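Local coordinates for protein glutamine synthetase (PDB 4BAX) that belongs to the glutamine synthetase family, pairing a small beta-grasp domain with a larger catalytic domain in an assembly of ten chains, at residues A229-G243 with G308-V321. Residues are numbered along the deposited sequence; the frame is centred on the assembly and turned at random.
Sequences AGAHTNFSTKAMREG and GKGYIEDRRPNANV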
# COMPACT_ATOMS: atom_id res chain seq x y z
N ALA A 229 20.50 17.14 -23.88
CA ALA A 229 21.35 16.01 -24.22
C ALA A 229 21.91 16.19 -25.63
O ALA A 229 21.15 16.29 -26.60
CB ALA A 229 20.59 14.68 -24.07
N GLY A 230 23.24 16.26 -25.74
CA GLY A 230 23.85 16.40 -27.06
C GLY A 230 24.65 15.19 -27.54
O GLY A 230 24.76 14.19 -26.82
N ALA A 231 25.16 15.29 -28.77
CA ALA A 231 26.15 14.35 -29.32
C ALA A 231 27.30 15.13 -29.96
O ALA A 231 27.33 15.30 -31.19
CB ALA A 231 25.50 13.39 -30.35
N HIS A 232 28.19 15.68 -29.13
CA HIS A 232 29.31 16.48 -29.61
C HIS A 232 30.19 15.61 -30.49
O HIS A 232 30.50 14.46 -30.12
CB HIS A 232 30.15 17.03 -28.46
CG HIS A 232 29.47 18.13 -27.69
ND1 HIS A 232 28.20 18.56 -27.99
CD2 HIS A 232 29.91 18.90 -26.67
CE1 HIS A 232 27.87 19.54 -27.16
NE2 HIS A 232 28.89 19.77 -26.36
N THR A 233 30.59 16.15 -31.63
CA THR A 233 31.36 15.38 -32.60
C THR A 233 32.75 15.99 -32.81
O THR A 233 32.91 17.17 -33.11
CB THR A 233 30.61 15.27 -33.93
OG1 THR A 233 29.29 14.77 -33.68
CG2 THR A 233 31.34 14.33 -34.87
N ASN A 234 33.75 15.14 -32.60
CA ASN A 234 35.14 15.50 -32.76
C ASN A 234 35.62 15.03 -34.13
O ASN A 234 35.41 13.87 -34.51
CB ASN A 234 35.99 14.85 -31.67
CG ASN A 234 35.53 15.24 -30.27
OD1 ASN A 234 35.47 16.42 -29.92
ND2 ASN A 234 35.17 14.23 -29.48
N PHE A 235 36.26 15.94 -34.84
CA PHE A 235 36.62 15.68 -36.22
C PHE A 235 37.99 16.20 -36.62
O PHE A 235 38.37 17.32 -36.25
CB PHE A 235 35.56 16.27 -37.14
CG PHE A 235 36.00 16.40 -38.55
CD1 PHE A 235 36.07 15.30 -39.37
CD2 PHE A 235 36.38 17.64 -39.05
CE1 PHE A 235 36.48 15.43 -40.68
CE2 PHE A 235 36.80 17.78 -40.36
CZ PHE A 235 36.85 16.67 -41.18
N SER A 236 38.72 15.39 -37.39
CA SER A 236 40.01 15.80 -37.94
C SER A 236 40.31 15.03 -39.22
O SER A 236 39.76 13.96 -39.48
CB SER A 236 41.16 15.61 -36.92
OG SER A 236 41.56 14.24 -36.78
N THR A 237 41.23 15.59 -40.00
CA THR A 237 41.76 14.96 -41.18
C THR A 237 43.26 14.89 -40.91
O THR A 237 43.71 15.47 -39.92
CB THR A 237 41.53 15.80 -42.45
OG1 THR A 237 42.16 17.09 -42.28
CG2 THR A 237 40.03 15.94 -42.76
N LYS A 238 44.01 14.22 -41.78
CA LYS A 238 45.45 14.06 -41.59
C LYS A 238 46.10 15.46 -41.53
O LYS A 238 46.96 15.72 -40.67
CB LYS A 238 46.06 13.24 -42.72
CG LYS A 238 47.52 12.85 -42.53
CD LYS A 238 48.09 12.14 -43.78
CE LYS A 238 48.04 13.04 -45.03
NZ LYS A 238 49.03 14.18 -45.04
N ALA A 239 45.65 16.35 -42.41
CA ALA A 239 46.13 17.73 -42.46
C ALA A 239 45.82 18.50 -41.17
O ALA A 239 46.66 19.25 -40.66
CB ALA A 239 45.53 18.45 -43.66
N MET A 240 44.63 18.30 -40.63
CA MET A 240 44.25 18.95 -39.39
C MET A 240 45.10 18.46 -38.21
O MET A 240 45.48 19.23 -37.33
CB MET A 240 42.76 18.75 -39.11
CG MET A 240 41.89 19.51 -40.10
SD MET A 240 40.17 19.00 -40.04
CE MET A 240 39.66 19.76 -38.48
N ARG A 241 45.40 17.17 -38.19
CA ARG A 241 46.29 16.62 -37.18
C ARG A 241 47.73 17.10 -37.35
O ARG A 241 48.51 17.11 -36.40
CB ARG A 241 46.22 15.09 -37.12
CG ARG A 241 44.82 14.53 -37.10
CD ARG A 241 44.81 13.02 -36.92
NE ARG A 241 44.73 12.34 -38.23
CZ ARG A 241 43.62 12.23 -38.96
NH1 ARG A 241 42.47 12.79 -38.55
NH2 ARG A 241 43.65 11.59 -40.12
N GLU A 242 48.08 17.45 -38.59
CA GLU A 242 49.40 18.00 -38.89
C GLU A 242 49.59 19.50 -38.65
O GLU A 242 50.66 19.91 -38.18
CB GLU A 242 49.88 17.56 -40.29
CG GLU A 242 50.49 16.14 -40.25
CD GLU A 242 50.45 15.40 -41.59
OE1 GLU A 242 50.36 16.06 -42.65
OE2 GLU A 242 50.50 14.15 -41.59
N GLY A 243 48.60 20.32 -38.99
CA GLY A 243 48.78 21.77 -38.93
C GLY A 243 47.54 22.60 -38.65
O GLY A 243 46.41 22.17 -38.90
N GLY A 308 49.13 23.79 -32.13
CA GLY A 308 49.06 24.14 -33.54
C GLY A 308 48.59 23.03 -34.47
O GLY A 308 48.85 23.08 -35.68
N LYS A 309 47.95 22.02 -33.89
CA LYS A 309 47.42 20.89 -34.65
C LYS A 309 46.43 20.13 -33.76
O LYS A 309 46.38 20.35 -32.55
CB LYS A 309 48.56 19.96 -35.09
CG LYS A 309 49.35 19.37 -33.96
CD LYS A 309 50.59 18.65 -34.48
CE LYS A 309 51.42 18.07 -33.33
NZ LYS A 309 52.73 17.51 -33.79
N GLY A 310 45.60 19.27 -34.36
CA GLY A 310 44.55 18.62 -33.60
C GLY A 310 43.27 18.34 -34.35
O GLY A 310 43.28 17.79 -35.46
N TYR A 311 42.15 18.66 -33.71
CA TYR A 311 40.80 18.42 -34.24
C TYR A 311 39.93 19.60 -33.87
O TYR A 311 40.35 20.48 -33.13
CB TYR A 311 40.21 17.14 -33.63
CG TYR A 311 40.11 17.21 -32.11
CD1 TYR A 311 41.24 17.01 -31.32
CD2 TYR A 311 38.92 17.55 -31.47
CE1 TYR A 311 41.18 17.10 -29.92
CE2 TYR A 311 38.85 17.63 -30.06
CZ TYR A 311 39.99 17.41 -29.29
OH TYR A 311 39.99 17.48 -27.90
N ILE A 312 38.68 19.58 -34.33
CA ILE A 312 37.71 20.57 -33.88
C ILE A 312 36.51 19.83 -33.30
O ILE A 312 36.25 18.68 -33.65
CB ILE A 312 37.26 21.53 -35.02
CG1 ILE A 312 36.56 20.76 -36.14
CG2 ILE A 312 38.44 22.34 -35.56
CD1 ILE A 312 36.07 21.66 -37.28
N GLU A 313 35.77 20.53 -32.45
CA GLU A 313 34.62 19.95 -31.78
C GLU A 313 33.37 20.68 -32.21
O GLU A 313 33.23 21.89 -32.00
CB GLU A 313 34.80 20.05 -30.27
CG GLU A 313 33.56 19.67 -29.48
CD GLU A 313 33.70 19.97 -27.99
OE1 GLU A 313 33.56 21.16 -27.61
OE2 GLU A 313 33.92 19.02 -27.21
N ASP A 314 32.45 19.94 -32.83
CA ASP A 314 31.17 20.49 -33.20
C ASP A 314 30.18 20.22 -32.08
O ASP A 314 29.83 19.06 -31.82
CB ASP A 314 30.68 19.84 -34.50
CG ASP A 314 29.48 20.56 -35.11
OD1 ASP A 314 28.81 21.31 -34.37
OD2 ASP A 314 29.19 20.38 -36.32
N ARG A 315 29.74 21.30 -31.42
CA ARG A 315 28.88 21.18 -30.25
C ARG A 315 27.37 21.22 -30.59
O ARG A 315 26.53 21.09 -29.70
CB ARG A 315 29.23 22.27 -29.23
CG ARG A 315 30.71 22.31 -28.86
CD ARG A 315 31.05 23.50 -27.97
NE ARG A 315 30.33 23.43 -26.70
CZ ARG A 315 30.74 22.72 -25.64
NH1 ARG A 315 31.89 22.04 -25.69
NH2 ARG A 315 30.02 22.70 -24.52
N ARG A 316 27.04 21.42 -31.86
CA ARG A 316 25.64 21.49 -32.31
C ARG A 316 24.79 20.18 -32.35
O ARG A 316 23.59 20.25 -32.08
CB ARG A 316 25.57 22.18 -33.66
CG ARG A 316 26.00 23.63 -33.62
CD ARG A 316 26.07 24.18 -35.01
NE ARG A 316 27.13 23.50 -35.74
CZ ARG A 316 27.29 23.58 -37.06
NH1 ARG A 316 26.46 24.33 -37.78
NH2 ARG A 316 28.29 22.92 -37.66
N PRO A 317 25.37 19.02 -32.70
CA PRO A 317 24.44 17.88 -32.88
C PRO A 317 23.71 17.42 -31.60
O PRO A 317 24.27 17.38 -30.49
CB PRO A 317 25.34 16.76 -33.44
CG PRO A 317 26.57 17.46 -33.96
CD PRO A 317 26.76 18.66 -33.05
N ASN A 318 22.43 17.10 -31.77
CA ASN A 318 21.61 16.58 -30.68
C ASN A 318 21.99 15.16 -30.33
O ASN A 318 22.59 14.48 -31.15
CB ASN A 318 20.16 16.57 -31.10
CG ASN A 318 19.49 17.90 -30.95
OD1 ASN A 318 20.12 18.92 -30.60
ND2 ASN A 318 18.18 17.91 -31.22
N ALA A 319 21.59 14.71 -29.14
CA ALA A 319 21.79 13.32 -28.74
C ALA A 319 21.01 12.37 -29.65
O ALA A 319 21.37 11.19 -29.75
CB ALA A 319 21.38 13.11 -27.29
N ASN A 320 19.97 12.88 -30.31
CA ASN A 320 19.17 12.04 -31.22
C ASN A 320 19.58 12.16 -32.69
O ASN A 320 18.83 11.75 -33.57
CB ASN A 320 17.66 12.29 -31.04
CG ASN A 320 17.24 13.69 -31.47
OD1 ASN A 320 18.09 14.54 -31.76
ND2 ASN A 320 15.93 13.94 -31.46
N VAL A 321 20.76 12.71 -32.96
CA VAL A 321 21.25 12.77 -34.34
C VAL A 321 21.58 11.37 -34.87
O VAL A 321 21.99 10.49 -34.12
CB VAL A 321 22.50 13.67 -34.45
CG1 VAL A 321 23.73 13.03 -33.77
CG2 VAL A 321 22.78 14.02 -35.92
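Thr233 trades a pair of backbone hydrogen bonds with Asp314, and Phe235 does the same with Ile312, joining strands 231-236 and 312-314 as antiparallel neighbours whose axes run 4.7 Å apart. Ahead of this ladder, after a shift of one in register, a separate bridge forms: Ala231 N gives an almost straight bond to Pro317 O at 2.8 Å, and Ala319 N reaches back to Ala229 O. At the other end Gly310 N bonds to Met240 O in the short helix 238-242.

On one side of the ladder, His232 and Arg315 meet. Arg315 CA sits over a face of the imidazole, 3.8 Å from the ring centroid, a CH-pi contact. The Arg315 chain, bent at chi3 (63°), turns its guanidinium back so that His232 NE2 lies above its centre, 3.6 Å from Arg315 CZ, with the two planes 60° apart. The guanidinium is held at its edge by Glu313, where Arg315 NH1 meets OE1 at 2.7 Å; that carboxylate also pairs with Arg299. Two residues on, on the same side, Asn234 runs beside Tyr311, OD1 being 3.6 Å from Tyr311 CE2 and the amide nearly perpendicular to the phenol ring.

Thr233, Phe235, Ile312 and Asp314 point to the other face. Ile312 CG1 meets the Phe235 ring near its plane, while Met240 CE comes across to that same CG1 at 4.0 Å.

Leu330 and Cys334 of helix 323-341 pack on Thr233 and Phe235, and helix 244-253 covers Met240 and Ile312. In the catalytic domain's mixed sheet, strand 231-236 lies between 312-314 and 110-121, and 298-300 continues it beyond 312-314.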